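Local coordinates for protein MHC class I antigen (Ctenopharyngodon idella, PDB 5H5Z) that probably presents peptides to T cells as the heavy chain of a class I complex, holding a bound peptide and pairing with beta-2-microglobulin, at residues A[200-205]-A[232-237]; A[7-12]-A[94-99]. All blocks are in the same frame, centred on the assembly; numbering follows the deposited sequence.

Contact 1: A[200-205]-A[232-237]; sequences GFYPSG and GSFQRM
Ser-204 lays its CB over the centre of the Phe-234 ring, 3.6 Å from the centroid and only 12° off the ring normal, a CH-pi contact with the face. At the rim of the same ring sits Tyr-202, whose CD2 comes 3.9 Å from Phe-234 CE1. Phe-201 takes the other end of the residue: its ring swings back across the strand, CE1 resting 3.7 Å from Phe-234 CB, while Phe-234 O lies over one ring face. That swing follows from chi1 of 56°, which turns CG in over the residue's own backbone, flanked by N and C.

Behind the side chains the backbones make a G1 beta bulge, Gly-200 and Phe-201 both facing Phe-234. Phe-234 O accepts from Gly-200 N at 2.9 Å and, weakly, from Phe-201 N; Phe-234 N donates to Phe-201 O at 3.0 Å. In this immunoglobulin C1-set domain the chain turns a corner at Gly-200, whose phi is positive (85°), as in a G1 bulge. A cis peptide bond precedes Pro-203 in the loop that follows. Farther along, a water links Ser-204 O to Arg-236 NH1, and Arg-236 NE bonds to Gly-224 O. Leu-226 packs against both Ser-204 and Phe-234.

Backbone bonds thus fix Phe-234, whereas its ring is met by carbon; across this contact, loop 202-204 is held to the strand by apolar packing and one water bridge.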
ATOM      1  N   GLY A 200       3.166 -15.420   0.872  1.00 20.90           N
ATOM      2  CA  GLY A 200       4.610 -15.315   0.698  1.00 21.75           C
ATOM      3  C   GLY A 200       5.068 -15.181  -0.736  1.00 20.88           C
ATOM      4  O   GLY A 200       6.245 -15.358  -1.033  1.00 25.10           O
ATOM      5  N   PHE A 201       4.140 -14.860  -1.628  1.00 20.47           N
ATOM      6  CA  PHE A 201       4.447 -14.818  -3.047  1.00 20.72           C
ATOM      7  C   PHE A 201       4.752 -13.407  -3.564  1.00 22.28           C
ATOM      8  O   PHE A 201       4.295 -12.401  -3.009  1.00 21.12           O
ATOM      9  CB  PHE A 201       3.341 -15.497  -3.875  1.00 20.57           C
ATOM     10  CG  PHE A 201       1.970 -14.920  -3.657  1.00 20.59           C
ATOM     11  CD1 PHE A 201       1.533 -13.826  -4.396  1.00 20.90           C
ATOM     12  CD2 PHE A 201       1.103 -15.481  -2.713  1.00 21.73           C
ATOM     13  CE1 PHE A 201       0.263 -13.300  -4.199  1.00 23.45           C
ATOM     14  CE2 PHE A 201      -0.164 -14.954  -2.511  1.00 20.99           C
ATOM     15  CZ  PHE A 201      -0.584 -13.859  -3.252  1.00 21.84           C
ATOM     16  N   TYR A 202       5.549 -13.366  -4.628  1.00 21.47           N
ATOM     17  CA  TYR A 202       5.856 -12.144  -5.362  1.00 22.23           C
ATOM     18  C   TYR A 202       6.202 -12.554  -6.790  1.00 22.23           C
ATOM     19  O   TYR A 202       6.901 -13.552  -6.975  1.00 23.72           O
ATOM     20  CB  TYR A 202       7.035 -11.412  -4.720  1.00 22.29           C
ATOM     21  CG  TYR A 202       7.236 -10.016  -5.250  1.00 21.09           C
ATOM     22  CD1 TYR A 202       8.027  -9.781  -6.384  1.00 21.33           C
ATOM     23  CD2 TYR A 202       6.642  -8.920  -4.620  1.00 24.25           C
ATOM     24  CE1 TYR A 202       8.203  -8.500  -6.875  1.00 23.30           C
ATOM     25  CE2 TYR A 202       6.824  -7.627  -5.103  1.00 25.31           C
ATOM     26  CZ  TYR A 202       7.603  -7.429  -6.228  1.00 26.25           C
ATOM     27  OH  TYR A 202       7.784  -6.155  -6.710  1.00 28.83           O
ATOM     28  N   PRO A 203       5.711 -11.810  -7.809  1.00 24.69           N
ATOM     29  CA  PRO A 203       4.839 -10.618  -7.790  1.00 25.57           C
ATOM     30  C   PRO A 203       3.425 -10.907  -7.282  1.00 25.58           C
ATOM     31  O   PRO A 203       3.089 -12.056  -6.994  1.00 26.68           O
ATOM     32  CB  PRO A 203       4.797 -10.174  -9.262  1.00 27.92           C
ATOM     33  CG  PRO A 203       5.900 -10.905  -9.939  1.00 30.74           C
ATOM     34  CD  PRO A 203       6.068 -12.185  -9.188  1.00 28.30           C
ATOM     35  N   SER A 204       2.601  -9.870  -7.191  1.00 24.35           N
ATOM     36  CA  SER A 204       1.332  -9.968  -6.458  1.00 25.87           C
ATOM     37  C   SER A 204       0.199 -10.729  -7.155  1.00 25.85           C
ATOM     38  O   SER A 204      -0.733 -11.184  -6.488  1.00 27.93           O
ATOM     39  CB  SER A 204       0.853  -8.576  -6.038  1.00 26.13           C
ATOM     40  OG  SER A 204       0.363  -7.867  -7.156  1.00 29.73           O
ATOM     41  N   GLY A 205       0.267 -10.863  -8.479  1.00 26.72           N
ATOM     42  CA  GLY A 205      -0.782 -11.560  -9.232  1.00 29.94           C
ATOM     43  C   GLY A 205      -0.859 -13.046  -8.912  1.00 28.65           C
ATOM     44  O   GLY A 205       0.128 -13.765  -9.062  1.00 26.66           O
ATOM     45  N   GLY A 232       7.013  -7.382   2.227  1.00 25.74           N
ATOM     46  CA  GLY A 232       6.987  -7.082   0.794  1.00 25.71           C
ATOM     47  C   GLY A 232       6.371  -8.173  -0.067  1.00 26.28           C
ATOM     48  O   GLY A 232       6.115  -7.959  -1.255  1.00 26.30           O
ATOM     49  N   SER A 233       6.138  -9.344   0.525  1.00 22.56           N
ATOM     50  CA  SER A 233       5.397 -10.400  -0.157  1.00 22.15           C
ATOM     51  C   SER A 233       3.900 -10.181   0.018  1.00 21.17           C
ATOM     52  O   SER A 233       3.473  -9.244   0.698  1.00 22.41           O
ATOM     53  CB  SER A 233       5.806 -11.794   0.343  1.00 22.22           C
ATOM     54  OG  SER A 233       5.323 -12.045   1.655  1.00 25.69           O
ATOM     55  N   PHE A 234       3.109 -11.051  -0.599  1.00 20.27           N
ATOM     56  CA  PHE A 234       1.659 -10.910  -0.603  1.00 20.87           C
ATOM     57  C   PHE A 234       0.966 -12.191  -0.199  1.00 22.07           C
ATOM     58  O   PHE A 234       1.583 -13.263  -0.191  1.00 21.98           O
ATOM     59  CB  PHE A 234       1.191 -10.493  -1.990  1.00 20.82           C
ATOM     60  CG  PHE A 234       1.605  -9.108  -2.354  1.00 22.72           C
ATOM     61  CD1 PHE A 234       2.822  -8.872  -2.995  1.00 21.10           C
ATOM     62  CD2 PHE A 234       0.798  -8.030  -2.018  1.00 23.08           C
ATOM     63  CE1 PHE A 234       3.215  -7.580  -3.319  1.00 24.72           C
ATOM     64  CE2 PHE A 234       1.186  -6.731  -2.334  1.00 28.21           C
ATOM     65  CZ  PHE A 234       2.394  -6.508  -2.984  1.00 28.89           C
ATOM     66  N   GLN A 235      -0.317 -12.071   0.139  1.00 20.29           N
ATOM     67  CA  GLN A 235      -1.144 -13.245   0.401  1.00 20.16           C
ATOM     68  C   GLN A 235      -2.549 -13.035  -0.144  1.00 21.79           C
ATOM     69  O   GLN A 235      -2.958 -11.901  -0.410  1.00 22.29           O
ATOM     70  CB  GLN A 235      -1.167 -13.581   1.897  1.00 19.88           C
ATOM     71  CG  GLN A 235      -1.855 -12.563   2.793  1.00 19.55           C
ATOM     72  CD  GLN A 235      -2.147 -13.134   4.163  1.00 20.07           C
ATOM     73  OE1 GLN A 235      -3.254 -13.601   4.424  1.00 24.36           O
ATOM     74  NE2 GLN A 235      -1.145 -13.136   5.036  1.00 18.53           N
ATOM     75  N   ARG A 236      -3.269 -14.138  -0.326  1.00 19.13           N
ATOM     76  CA  ARG A 236      -4.659 -14.122  -0.774  1.00 19.92           C
ATOM     77  C   ARG A 236      -5.293 -15.456  -0.412  1.00 21.29           C
ATOM     78  O   ARG A 236      -4.608 -16.482  -0.345  1.00 21.65           O
ATOM     79  CB  ARG A 236      -4.748 -13.893  -2.288  1.00 19.42           C
ATOM     80  CG  ARG A 236      -6.104 -13.401  -2.760  1.00 23.94           C
ATOM     81  CD  ARG A 236      -6.075 -12.916  -4.201  1.00 24.46           C
ATOM     82  NE  ARG A 236      -7.356 -12.313  -4.564  1.00 29.52           N
ATOM     83  CZ  ARG A 236      -7.579 -11.607  -5.668  1.00 33.53           C
ATOM     84  NH1 ARG A 236      -6.602 -11.396  -6.542  1.00 35.83           N
ATOM     85  NH2 ARG A 236      -8.786 -11.103  -5.895  1.00 34.92           N
ATOM     86  N   MET A 237      -6.597 -15.445  -0.176  1.00 23.18           N
ATOM     87  CA  MET A 237      -7.306 -16.684   0.103  1.00 20.86           C
ATOM     88  C   MET A 237      -8.651 -16.759  -0.600  1.00 22.99           C
ATOM     89  O   MET A 237      -9.222 -15.741  -0.995  1.00 24.91           O
ATOM     90  CB  MET A 237      -7.468 -16.892   1.613  1.00 21.82           C
ATOM     91  CG  MET A 237      -8.498 -15.988   2.273  1.00 24.10           C
ATOM     92  SD  MET A 237      -8.312 -16.051   4.056  1.00 34.16           S
ATOM     93  CE  MET A 237      -9.996 -15.722   4.572  1.00 37.69           C
TER
HETATM   94  O   HOH W   1      -3.603 -11.445  -6.958  1.00 32.41           O

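Contact 2: A[7-12]-A[94-99]; sequences YVYTGV and NMYGCE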
ATOM      1  N   TYR A   7       6.603   8.906  -6.436  1.00 17.34           N
ATOM      2  CA  TYR A   7       6.710   9.670  -5.204  1.00 16.80           C
ATOM      3  C   TYR A   7       5.324  10.067  -4.741  1.00 15.94           C
ATOM      4  O   TYR A   7       4.478  10.443  -5.550  1.00 16.76           O
ATOM      5  CB  TYR A   7       7.609  10.896  -5.398  1.00 17.57           C
ATOM      6  CG  TYR A   7       9.053  10.500  -5.560  1.00 17.97           C
ATOM      7  CD1 TYR A   7       9.863  10.296  -4.447  1.00 19.16           C
ATOM      8  CD2 TYR A   7       9.606  10.303  -6.825  1.00 18.68           C
ATOM      9  CE1 TYR A   7      11.192   9.920  -4.583  1.00 19.85           C
ATOM     10  CE2 TYR A   7      10.931   9.921  -6.972  1.00 19.56           C
ATOM     11  CZ  TYR A   7      11.718   9.733  -5.846  1.00 20.17           C
ATOM     12  OH  TYR A   7      13.033   9.349  -5.981  1.00 24.11           O
ATOM     13  N   VAL A   8       5.093   9.947  -3.439  1.00 16.24           N
ATOM     14  CA  VAL A   8       3.832  10.389  -2.837  1.00 17.98           C
ATOM     15  C   VAL A   8       4.137  11.348  -1.686  1.00 17.90           C
ATOM     16  O   VAL A   8       4.826  10.983  -0.733  1.00 20.39           O
ATOM     17  CB  VAL A   8       2.914   9.209  -2.406  1.00 22.12           C
ATOM     18  CG1 VAL A   8       2.424   8.431  -3.624  1.00 21.90           C
ATOM     19  CG2 VAL A   8       3.604   8.286  -1.413  1.00 23.46           C
ATOM     20  N   TYR A   9       3.672  12.590  -1.814  1.00 18.27           N
ATOM     21  CA  TYR A   9       3.887  13.610  -0.787  1.00 18.02           C
ATOM     22  C   TYR A   9       2.586  13.863  -0.033  1.00 17.59           C
ATOM     23  O   TYR A   9       1.532  14.038  -0.656  1.00 19.05           O
ATOM     24  CB  TYR A   9       4.300  14.948  -1.396  1.00 20.77           C
ATOM     25  CG  TYR A   9       5.587  15.005  -2.207  1.00 20.32           C
ATOM     26  CD1 TYR A   9       6.496  13.939  -2.239  1.00 21.46           C
ATOM     27  CD2 TYR A   9       5.896  16.155  -2.931  1.00 22.31           C
ATOM     28  CE1 TYR A   9       7.666  14.021  -2.987  1.00 21.37           C
ATOM     29  CE2 TYR A   9       7.067  16.252  -3.670  1.00 21.42           C
ATOM     30  CZ  TYR A   9       7.942  15.183  -3.697  1.00 22.40           C
ATOM     31  OH  TYR A   9       9.088  15.292  -4.445  1.00 23.32           O
ATOM     32  N   THR A  10       2.662  13.917   1.295  1.00 17.70           N
ATOM     33  CA  THR A  10       1.503  14.294   2.119  1.00 19.85           C
ATOM     34  C   THR A  10       1.785  15.531   2.967  1.00 21.53           C
ATOM     35  O   THR A  10       2.688  15.530   3.806  1.00 22.89           O
ATOM     36  CB  THR A  10       1.048  13.152   3.050  1.00 20.58           C
ATOM     37  OG1 THR A  10       0.795  11.970   2.279  1.00 21.58           O
ATOM     38  CG2 THR A  10      -0.229  13.548   3.815  1.00 20.13           C
ATOM     39  N   GLY A  11       0.979  16.563   2.769  1.00 24.07           N
ATOM     40  CA  GLY A  11       1.063  17.765   3.569  1.00 25.30           C
ATOM     41  C   GLY A  11      -0.177  17.916   4.436  1.00 26.44           C
ATOM     42  O   GLY A  11      -1.294  17.749   3.966  1.00 26.43           O
ATOM     43  N   VAL A  12       0.040  18.189   5.712  1.00 26.05           N
ATOM     44  CA  VAL A  12      -1.053  18.387   6.651  1.00 30.27           C
ATOM     45  C   VAL A  12      -0.925  19.717   7.382  1.00 30.35           C
ATOM     46  O   VAL A  12       0.128  20.045   7.896  1.00 31.39           O
ATOM     47  CB  VAL A  12      -1.092  17.263   7.691  1.00 31.52           C
ATOM     48  CG1 VAL A  12      -2.287  17.428   8.611  1.00 32.86           C
ATOM     49  CG2 VAL A  12      -1.122  15.913   6.998  1.00 33.77           C
ATOM     50  N   ASN A  94       0.422  15.214  -3.346  1.00 20.79           N
ATOM     51  CA  ASN A  94       0.994  15.143  -4.678  1.00 19.27           C
ATOM     52  C   ASN A  94       1.464  13.709  -4.892  1.00 20.39           C
ATOM     53  O   ASN A  94       2.128  13.128  -4.029  1.00 19.74           O
ATOM     54  CB  ASN A  94       2.161  16.136  -4.784  1.00 19.09           C
ATOM     55  CG  ASN A  94       2.833  16.156  -6.157  1.00 19.60           C
ATOM     56  OD1 ASN A  94       2.212  15.927  -7.201  1.00 21.86           O
ATOM     57  ND2 ASN A  94       4.111  16.491  -6.154  1.00 18.68           N
ATOM     58  N   MET A  95       1.076  13.123  -6.017  1.00 17.82           N
ATOM     59  CA  MET A  95       1.700  11.886  -6.466  1.00 17.42           C
ATOM     60  C   MET A  95       2.161  12.056  -7.907  1.00 17.57           C
ATOM     61  O   MET A  95       1.459  12.638  -8.737  1.00 19.28           O
ATOM     62  CB  MET A  95       0.765  10.677  -6.310  1.00 19.89           C
ATOM     63  CG  MET A  95      -0.501  10.741  -7.148  1.00 22.06           C
ATOM     64  SD  MET A  95      -1.679   9.447  -6.732  1.00 33.43           S
ATOM     65  CE  MET A  95      -0.707   7.980  -7.081  1.00 34.39           C
ATOM     66  N   TYR A  96       3.358  11.571  -8.198  1.00 17.11           N
ATOM     67  CA  TYR A  96       3.857  11.610  -9.552  1.00 16.11           C
ATOM     68  C   TYR A  96       4.781  10.438  -9.751  1.00 17.53           C
ATOM     69  O   TYR A  96       5.285   9.865  -8.784  1.00 18.18           O
ATOM     70  CB  TYR A  96       4.576  12.936  -9.853  1.00 16.63           C
ATOM     71  CG  TYR A  96       5.813  13.213  -9.031  1.00 17.02           C
ATOM     72  CD1 TYR A  96       7.080  12.802  -9.473  1.00 18.08           C
ATOM     73  CD2 TYR A  96       5.731  13.926  -7.829  1.00 17.01           C
ATOM     74  CE1 TYR A  96       8.220  13.071  -8.727  1.00 18.60           C
ATOM     75  CE2 TYR A  96       6.867  14.198  -7.078  1.00 17.34           C
ATOM     76  CZ  TYR A  96       8.105  13.769  -7.533  1.00 17.22           C
ATOM     77  OH  TYR A  96       9.229  14.040  -6.794  1.00 21.13           O
ATOM     78  N   GLY A  97       5.013  10.083 -11.005  1.00 16.62           N
ATOM     79  CA  GLY A  97       5.917   8.991 -11.279  1.00 18.13           C
ATOM     80  C   GLY A  97       5.926   8.584 -12.721  1.00 16.24           C
ATOM     81  O   GLY A  97       5.171   9.119 -13.530  1.00 17.22           O
ATOM     82  N   CYS A  98       6.784   7.615 -13.029  1.00 16.37           N
ATOM     83  CA  CYS A  98       6.987   7.164 -14.390  1.00 17.35           C
ATOM     84  C   CYS A  98       7.035   5.649 -14.419  1.00 18.03           C
ATOM     85  O   CYS A  98       7.343   5.001 -13.413  1.00 20.23           O
ATOM     86  CB  CYS A  98       8.289   7.748 -14.963  1.00 18.98           C
ATOM     87  SG  CYS A  98       9.787   7.397 -13.996  1.00 22.27           S
ATOM     88  N   GLU A  99       6.715   5.089 -15.550  1.00 18.87           N
ATOM     89  CA  GLU A  99       6.811   3.651 -15.771  1.00 19.28           C
ATOM     90  C   GLU A  99       7.614   3.359 -17.015  1.00 19.87           C
ATOM     91  O   GLU A  99       7.390   3.940 -17.986  1.00 21.72           O
ATOM     92  CB  GLU A  99       5.446   3.069 -16.026  1.00 26.15           C
ATOM     93  CG  GLU A  99       4.472   3.332 -14.909  1.00 36.63           C
ATOM     94  CD  GLU A  99       3.163   2.552 -15.040  1.00 62.65           C
ATOM     95  OE1 GLU A  99       2.968   1.677 -14.196  1.00 64.50           O
ATOM     96  OE2 GLU A  99       2.337   2.831 -15.930  1.00 59.12           O
TER
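Tyr-96 and Tyr-9 meet through two torsions: chi1 of 63° puts Tyr-96 CG between its backbone N and carbonyl carbon and leans the ring across to the neighbouring strand, whereas Tyr-9 keeps CG beside its backbone N and, with chi2 of -10°, turns its ring so that a face meets the incoming edge. Both rings rise from the floor of the class I peptide-binding groove, where strands 3-13 and 90-100 run antiparallel at the middle of the sheet.

Tyr-7 completes an aromatic cluster. Its CB sits over one face of the Tyr-96 ring, 3.6 Å from CZ of that residue, while the two rings lie nearly parallel but displaced, with little of one over the other. Against Tyr-9, Tyr-96 presents its edge in an offset edge-to-face pair, planes at 89°. Tyr-110 stacks on Tyr-96, and Tyr-155 of helix 148-170 meets it too. The hydroxyls of Tyr-7 and Tyr-96 each hydrogen-bond to the backbone of the bound peptide, and apolar peptide side chains pack on all three tyrosines, so this part of the floor grips main chain and side chains alike.

Below, the backbone is regular. Tyr-7 N to Tyr-96 O spans 2.9 Å, and Tyr-9 N reaches Asn-94 O at 2.8 Å. The opposite face carries Val-8 and Met-95, side by side, Val-8 CG1 3.9 Å from Met-95 CB; Phe-57 and Trp-61 of the beta-2-microglobulin chain pack against them.

Within the cluster, Tyr-9 OH and Tyr-96 OH share a hydrogen bond of 2.7 Å, either able to donate.

Overall arrangement
Contact 2 comes first along the chain, in the eight-stranded sheet under the peptide groove; contact 1 follows in the immunoglobulin C1-set domain, where strand 194-201 adjoins strand 234-240. They share no sheet: their centres stand 24 Å apart and their nearest atoms about 12 Å, without touching. Beta-2-microglobulin is what they have in common. In contact 1, Gln-235 NE2, already bonded to Asn-229, also donates to Ser-12 O of the beta-2-microglobulin chain, and the same subunit lies under contact 2. One partner subunit therefore contacts both the groove floor and the membrane-proximal domain, while helices 55-82 and 148-170 touch contact 2, whose tyrosines also meet the peptide.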